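Local coordinates for putative primary metabolism protein HVA1 (Cryptococcus neoformans, PDB 4P5N) that may play a role in primary metabolism of this fungus and is associated with its virulence in mammals, at residues Gly26-Thr38 with Pro50-Val63. Residues are numbered along the deposited sequence; the frame is centred on the assembly and turned at random.
Sequences GKHEGQVADIVTT and PPKVLFTDQNNKDV. With CD (cadmium ion), chain D; SO4 (sulfate ion), chain H.
Val36 and Lys52 form an antiparallel hydrogen-bonded pair, the same pattern recurs at Asp34 and Leu54, and a classic beta bulge sits at this second pair, where Ala33 N (2.8 Å) and, at longer range, Asp34 N (3.3 Å) both donate to Leu54 O. Beyond the bulge direct backbone N-H...O bonds stop: two waters bridge Gln31 N and O to Thr56 O and N, and Gly30, with no side chain, lets its CA come 3.3 Å from Thr56 O. Side-chain amide and carboxylate groups then take over the pairing. A glutamine offers both N-H donor and C=O acceptor, so Gln58, bent at chi2, stands in for a peptide group of a neighbouring strand, NE2 giving a nearly straight bond (171°) to Lys27 O and OE1 accepting from Glu29 N at 2.9 Å. Asp57 has CG between its N and carbonyl carbon (chi1 78°), which turns OD2 to His28 ND1, 2.7 Å away; the anti lone pair is used, and ring and carboxylate lie nearly coplanar, 11° apart. Its OD1 accepts Asn59 N, making an Asx turn, and Lys61 N from the opposite face, so one carboxylate ties the hairpin to the neighbouring strand. Phe55 lays its ring edge along the backbone of His28, while Val63 CB lies over the rim of one face. Branched Val32 and Val53 meet at about a right angle, CG2 to CG1 3.6 Å; on the other face Val36 packs on Leu54. Asp34 binds a cadmium ion through both oxygens, together with Glu41, and OD2 also accepts from Lys45. The strongly bent strand 26-36, paired antiparallel with 52-56 through a bulge, is consistent with the small SH3-like barrel of the Tudor family.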
loop_
_atom_site.group_PDB
_atom_site.type_symbol
_atom_site.label_atom_id
_atom_site.label_comp_id
_atom_site.label_asym_id
_atom_site.label_seq_id
_atom_site.Cartn_x
_atom_site.Cartn_y
_atom_site.Cartn_z
ATOM N N GLY A 26 0.018 -12.097 13.231
ATOM C CA GLY A 26 1.091 -12.226 12.259
ATOM C C GLY A 26 2.088 -11.108 12.326
ATOM O O GLY A 26 2.141 -10.352 13.306
ATOM N N LYS A 27 2.905 -11.025 11.288
ATOM C CA LYS A 27 3.907 -9.991 11.173
ATOM C C LYS A 27 4.060 -9.620 9.697
ATOM O O LYS A 27 3.633 -10.370 8.784
ATOM C CB LYS A 27 5.259 -10.501 11.724
ATOM C CG LYS A 27 5.907 -11.564 10.846
ATOM C CD LYS A 27 7.251 -12.069 11.336
ATOM C CE LYS A 27 7.794 -13.070 10.329
ATOM N NZ LYS A 27 9.088 -13.637 10.801
ATOM N N HIS A 28 4.707 -8.489 9.469
ATOM C CA HIS A 28 5.252 -8.182 8.144
ATOM C C HIS A 28 6.731 -7.920 8.320
ATOM O O HIS A 28 7.128 -6.965 9.011
ATOM C CB HIS A 28 4.575 -6.961 7.539
ATOM C CG HIS A 28 3.096 -7.114 7.428
ATOM N ND1 HIS A 28 2.504 -7.978 6.533
ATOM C CD2 HIS A 28 2.086 -6.555 8.139
ATOM C CE1 HIS A 28 1.190 -7.925 6.674
ATOM N NE2 HIS A 28 0.912 -7.070 7.646
ATOM N N GLU A 29 7.534 -8.788 7.707
ATOM C CA GLU A 29 8.984 -8.710 7.782
ATOM C C GLU A 29 9.589 -8.902 6.401
ATOM O O GLU A 29 9.222 -9.843 5.698
ATOM C CB GLU A 29 9.509 -9.798 8.723
ATOM C CG GLU A 29 11.024 -9.838 8.837
ATOM C CD GLU A 29 11.515 -10.879 9.832
ATOM O OE1 GLU A 29 10.781 -11.194 10.796
ATOM O OE2 GLU A 29 12.649 -11.393 9.663
ATOM N N GLY A 30 10.497 -8.016 6.001
ATOM C CA GLY A 30 11.136 -8.128 4.673
ATOM C C GLY A 30 12.093 -6.979 4.417
ATOM O O GLY A 30 12.307 -6.125 5.286
ATOM N N GLN A 31 12.675 -6.941 3.226
ATOM C CA GLN A 31 13.739 -5.984 2.978
ATOM C C GLN A 31 13.187 -4.718 2.348
ATOM O O GLN A 31 12.321 -4.770 1.459
ATOM C CB GLN A 31 14.890 -6.588 2.137
ATOM C CG GLN A 31 15.936 -7.341 2.969
ATOM C CD GLN A 31 15.380 -8.627 3.527
ATOM O OE1 GLN A 31 15.121 -8.758 4.722
ATOM N NE2 GLN A 31 15.134 -9.575 2.636
ATOM N N VAL A 32 13.678 -3.586 2.845
ATOM C CA VAL A 32 13.283 -2.276 2.353
ATOM C C VAL A 32 13.650 -2.119 0.865
ATOM O O VAL A 32 14.820 -2.302 0.479
ATOM C CB VAL A 32 13.922 -1.154 3.202
ATOM C CG1 VAL A 32 13.514 0.204 2.655
ATOM C CG2 VAL A 32 13.484 -1.278 4.672
ATOM N N ALA A 33 12.650 -1.781 0.048
ATOM C CA ALA A 33 12.853 -1.471 -1.373
ATOM C C ALA A 33 12.994 0.015 -1.635
ATOM O O ALA A 33 13.694 0.425 -2.573
ATOM C CB ALA A 33 11.728 -2.042 -2.219
ATOM N N ASP A 34 12.311 0.818 -0.818
ATOM C CA ASP A 34 12.287 2.250 -1.034
ATOM C C ASP A 34 11.802 2.966 0.219
ATOM O O ASP A 34 11.067 2.409 1.029
ATOM C CB ASP A 34 11.352 2.572 -2.207
ATOM C CG ASP A 34 11.702 3.860 -2.913
ATOM O OD1 ASP A 34 12.598 4.611 -2.451
ATOM O OD2 ASP A 34 11.054 4.138 -3.945
ATOM N N ILE A 35 12.244 4.208 0.365
ATOM C CA ILE A 35 11.834 5.073 1.450
ATOM C C ILE A 35 11.314 6.343 0.792
ATOM O O ILE A 35 12.050 7.051 0.102
ATOM C CB ILE A 35 13.022 5.362 2.385
ATOM C CG1 ILE A 35 13.532 4.052 2.998
ATOM C CG2 ILE A 35 12.618 6.331 3.480
ATOM C CD1 ILE A 35 14.854 4.155 3.717
ATOM N N VAL A 36 10.031 6.598 0.980
ATOM C CA VAL A 36 9.331 7.702 0.342
ATOM C C VAL A 36 9.179 8.831 1.361
ATOM O O VAL A 36 8.668 8.608 2.475
ATOM C CB VAL A 36 7.940 7.224 -0.108
ATOM C CG1 VAL A 36 7.127 8.370 -0.642
ATOM C CG2 VAL A 36 8.068 6.138 -1.156
ATOM N N THR A 37 9.644 10.034 1.018
ATOM C CA THR A 37 9.665 11.120 2.014
ATOM C C THR A 37 8.982 12.412 1.598
ATOM O O THR A 37 9.015 13.376 2.352
ATOM C CB THR A 37 11.093 11.503 2.452
ATOM O OG1 THR A 37 11.857 11.879 1.306
ATOM C CG2 THR A 37 11.782 10.350 3.166
ATOM N N THR A 38 8.428 12.467 0.394
ATOM C CA THR A 38 7.705 13.651 -0.039
ATOM C C THR A 38 6.306 13.275 -0.497
ATOM O O THR A 38 6.054 12.134 -0.902
ATOM C CB THR A 38 8.409 14.375 -1.208
ATOM O OG1 THR A 38 8.493 13.485 -2.334
ATOM C CG2 THR A 38 9.808 14.847 -0.806
ATOM N N PRO A 50 3.459 10.332 3.686
ATOM C CA PRO A 50 4.882 10.108 3.951
ATOM C C PRO A 50 5.275 10.626 5.339
ATOM O O PRO A 50 4.593 11.493 5.908
ATOM C CB PRO A 50 5.563 10.916 2.832
ATOM C CG PRO A 50 4.587 12.036 2.540
ATOM C CD PRO A 50 3.236 11.371 2.665
ATOM N N PRO A 51 6.352 10.083 5.914
ATOM C CA PRO A 51 7.214 9.059 5.313
ATOM C C PRO A 51 6.615 7.652 5.300
ATOM O O PRO A 51 5.844 7.270 6.201
ATOM C CB PRO A 51 8.474 9.100 6.192
ATOM C CG PRO A 51 7.982 9.556 7.542
ATOM C CD PRO A 51 6.857 10.545 7.222
ATOM N N LYS A 52 6.946 6.907 4.248
ATOM C CA LYS A 52 6.559 5.499 4.149
ATOM C C LYS A 52 7.760 4.659 3.764
ATOM O O LYS A 52 8.553 5.059 2.912
ATOM C CB LYS A 52 5.467 5.300 3.097
ATOM C CG LYS A 52 4.083 5.690 3.566
ATOM C CD LYS A 52 3.565 4.759 4.653
ATOM C CE LYS A 52 2.073 4.960 4.836
ATOM N NZ LYS A 52 1.757 6.197 5.608
ATOM N N VAL A 53 7.885 3.506 4.410
ATOM C CA VAL A 53 8.899 2.516 4.086
ATOM C C VAL A 53 8.184 1.461 3.241
ATOM O O VAL A 53 7.202 0.872 3.675
ATOM C CB VAL A 53 9.498 1.899 5.375
ATOM C CG1 VAL A 53 10.529 0.815 5.063
ATOM C CG2 VAL A 53 10.176 2.972 6.220
ATOM N N LEU A 54 8.682 1.234 2.028
ATOM C CA LEU A 54 8.096 0.243 1.129
ATOM C C LEU A 54 8.949 -1.013 1.171
ATOM O O LEU A 54 10.158 -0.943 0.945
ATOM C CB LEU A 54 8.020 0.764 -0.317
ATOM C CG LEU A 54 7.403 2.147 -0.583
ATOM C CD1 LEU A 54 7.066 2.358 -2.054
ATOM C CD2 LEU A 54 6.199 2.463 0.289
ATOM N N PHE A 55 8.323 -2.144 1.492
ATOM C CA PHE A 55 9.018 -3.434 1.525
ATOM C C PHE A 55 8.091 -4.568 1.146
ATOM O O PHE A 55 6.873 -4.441 1.242
ATOM C CB PHE A 55 9.679 -3.704 2.904
ATOM C CG PHE A 55 8.711 -3.910 4.070
ATOM C CD1 PHE A 55 8.097 -2.830 4.718
ATOM C CD2 PHE A 55 8.486 -5.190 4.579
ATOM C CE1 PHE A 55 7.258 -3.034 5.818
ATOM C CE2 PHE A 55 7.655 -5.404 5.675
ATOM C CZ PHE A 55 7.041 -4.326 6.303
ATOM N N THR A 56 8.675 -5.685 0.714
ATOM C CA THR A 56 7.890 -6.876 0.441
ATOM C C THR A 56 8.031 -7.821 1.616
ATOM O O THR A 56 9.143 -8.090 2.056
ATOM C CB THR A 56 8.384 -7.532 -0.857
ATOM O OG1 THR A 56 8.222 -6.587 -1.929
ATOM C CG2 THR A 56 7.593 -8.776 -1.160
ATOM N N ASP A 57 6.904 -8.304 2.147
ATOM C CA ASP A 57 6.966 -9.139 3.335
ATOM C C ASP A 57 7.227 -10.612 3.015
ATOM O O ASP A 57 7.429 -10.981 1.842
ATOM C CB ASP A 57 5.742 -8.933 4.257
ATOM C CG ASP A 57 4.486 -9.634 3.780
ATOM O OD1 ASP A 57 4.501 -10.403 2.789
ATOM O OD2 ASP A 57 3.443 -9.440 4.452
ATOM N N GLN A 58 7.196 -11.438 4.058
ATOM C CA GLN A 58 7.561 -12.859 3.956
ATOM C C GLN A 58 6.541 -13.679 3.169
ATOM O O GLN A 58 6.811 -14.829 2.801
ATOM C CB GLN A 58 7.802 -13.451 5.360
ATOM C CG GLN A 58 6.516 -13.675 6.154
ATOM C CD GLN A 58 5.906 -12.429 6.784
ATOM O OE1 GLN A 58 6.471 -11.331 6.767
ATOM N NE2 GLN A 58 4.727 -12.613 7.357
ATOM N N ASN A 59 5.373 -13.085 2.896
ATOM C CA ASN A 59 4.360 -13.730 2.076
ATOM C C ASN A 59 4.280 -13.077 0.696
ATOM O O ASN A 59 3.272 -13.215 -0.023
ATOM C CB ASN A 59 3.000 -13.651 2.784
ATOM C CG ASN A 59 2.945 -14.506 4.032
ATOM O OD1 ASN A 59 2.455 -14.071 5.085
ATOM N ND2 ASN A 59 3.465 -15.726 3.935
ATOM N N ASN A 60 5.339 -12.357 0.331
ATOM C CA ASN A 60 5.415 -11.677 -0.961
ATOM C C ASN A 60 4.347 -10.599 -1.144
ATOM O O ASN A 60 3.916 -10.331 -2.281
ATOM C CB ASN A 60 5.408 -12.682 -2.130
ATOM C CG ASN A 60 5.901 -12.069 -3.414
ATOM O OD1 ASN A 60 6.795 -11.214 -3.403
ATOM N ND2 ASN A 60 5.299 -12.468 -4.527
ATOM N N LYS A 61 3.945 -9.955 -0.040
ATOM C CA LYS A 61 2.995 -8.835 -0.130
ATOM C C LYS A 61 3.762 -7.519 -0.083
ATOM O O LYS A 61 4.591 -7.315 0.807
ATOM C CB LYS A 61 1.997 -8.866 1.042
ATOM C CG LYS A 61 1.249 -10.176 1.234
ATOM C CD LYS A 61 0.541 -10.612 -0.026
ATOM C CE LYS A 61 -0.222 -11.911 0.188
ATOM N NZ LYS A 61 -0.726 -12.397 -1.123
ATOM N N ASP A 62 3.451 -6.605 -1.006
ATOM C CA ASP A 62 4.073 -5.275 -0.986
ATOM C C ASP A 62 3.352 -4.442 0.061
ATOM O O ASP A 62 2.125 -4.275 -0.010
ATOM C CB ASP A 62 4.065 -4.602 -2.366
ATOM C CG ASP A 62 4.989 -5.304 -3.373
ATOM O OD1 ASP A 62 5.621 -6.330 -3.023
ATOM O OD2 ASP A 62 5.095 -4.825 -4.524
ATOM N N VAL A 63 4.119 -3.978 1.048
ATOM C CA VAL A 63 3.613 -3.220 2.203
ATOM C C VAL A 63 4.210 -1.808 2.192
ATOM O O VAL A 63 5.371 -1.605 1.837
ATOM C CB VAL A 63 3.987 -3.938 3.538
ATOM C CG1 VAL A 63 3.548 -3.142 4.768
ATOM C CG2 VAL A 63 3.396 -5.341 3.564
HETATM CD CD CD D . 12.497 6.444 -4.222
HETATM S S SO4 H . -1.048 5.611 7.832
HETATM O O1 SO4 H . -2.450 5.146 8.012
HETATM O O2 SO4 H . -0.135 4.470 7.555
HETATM O O3 SO4 H . -0.600 6.369 9.017
HETATM O O4 SO4 H . -1.025 6.450 6.610
HETATM O O HOH W 1 1.062 -12.095 7.615
HETATM O O HOH W 2 11.621 -8.886 1.369
HETATM O O HOH W 3 11.449 -5.839 -0.942
#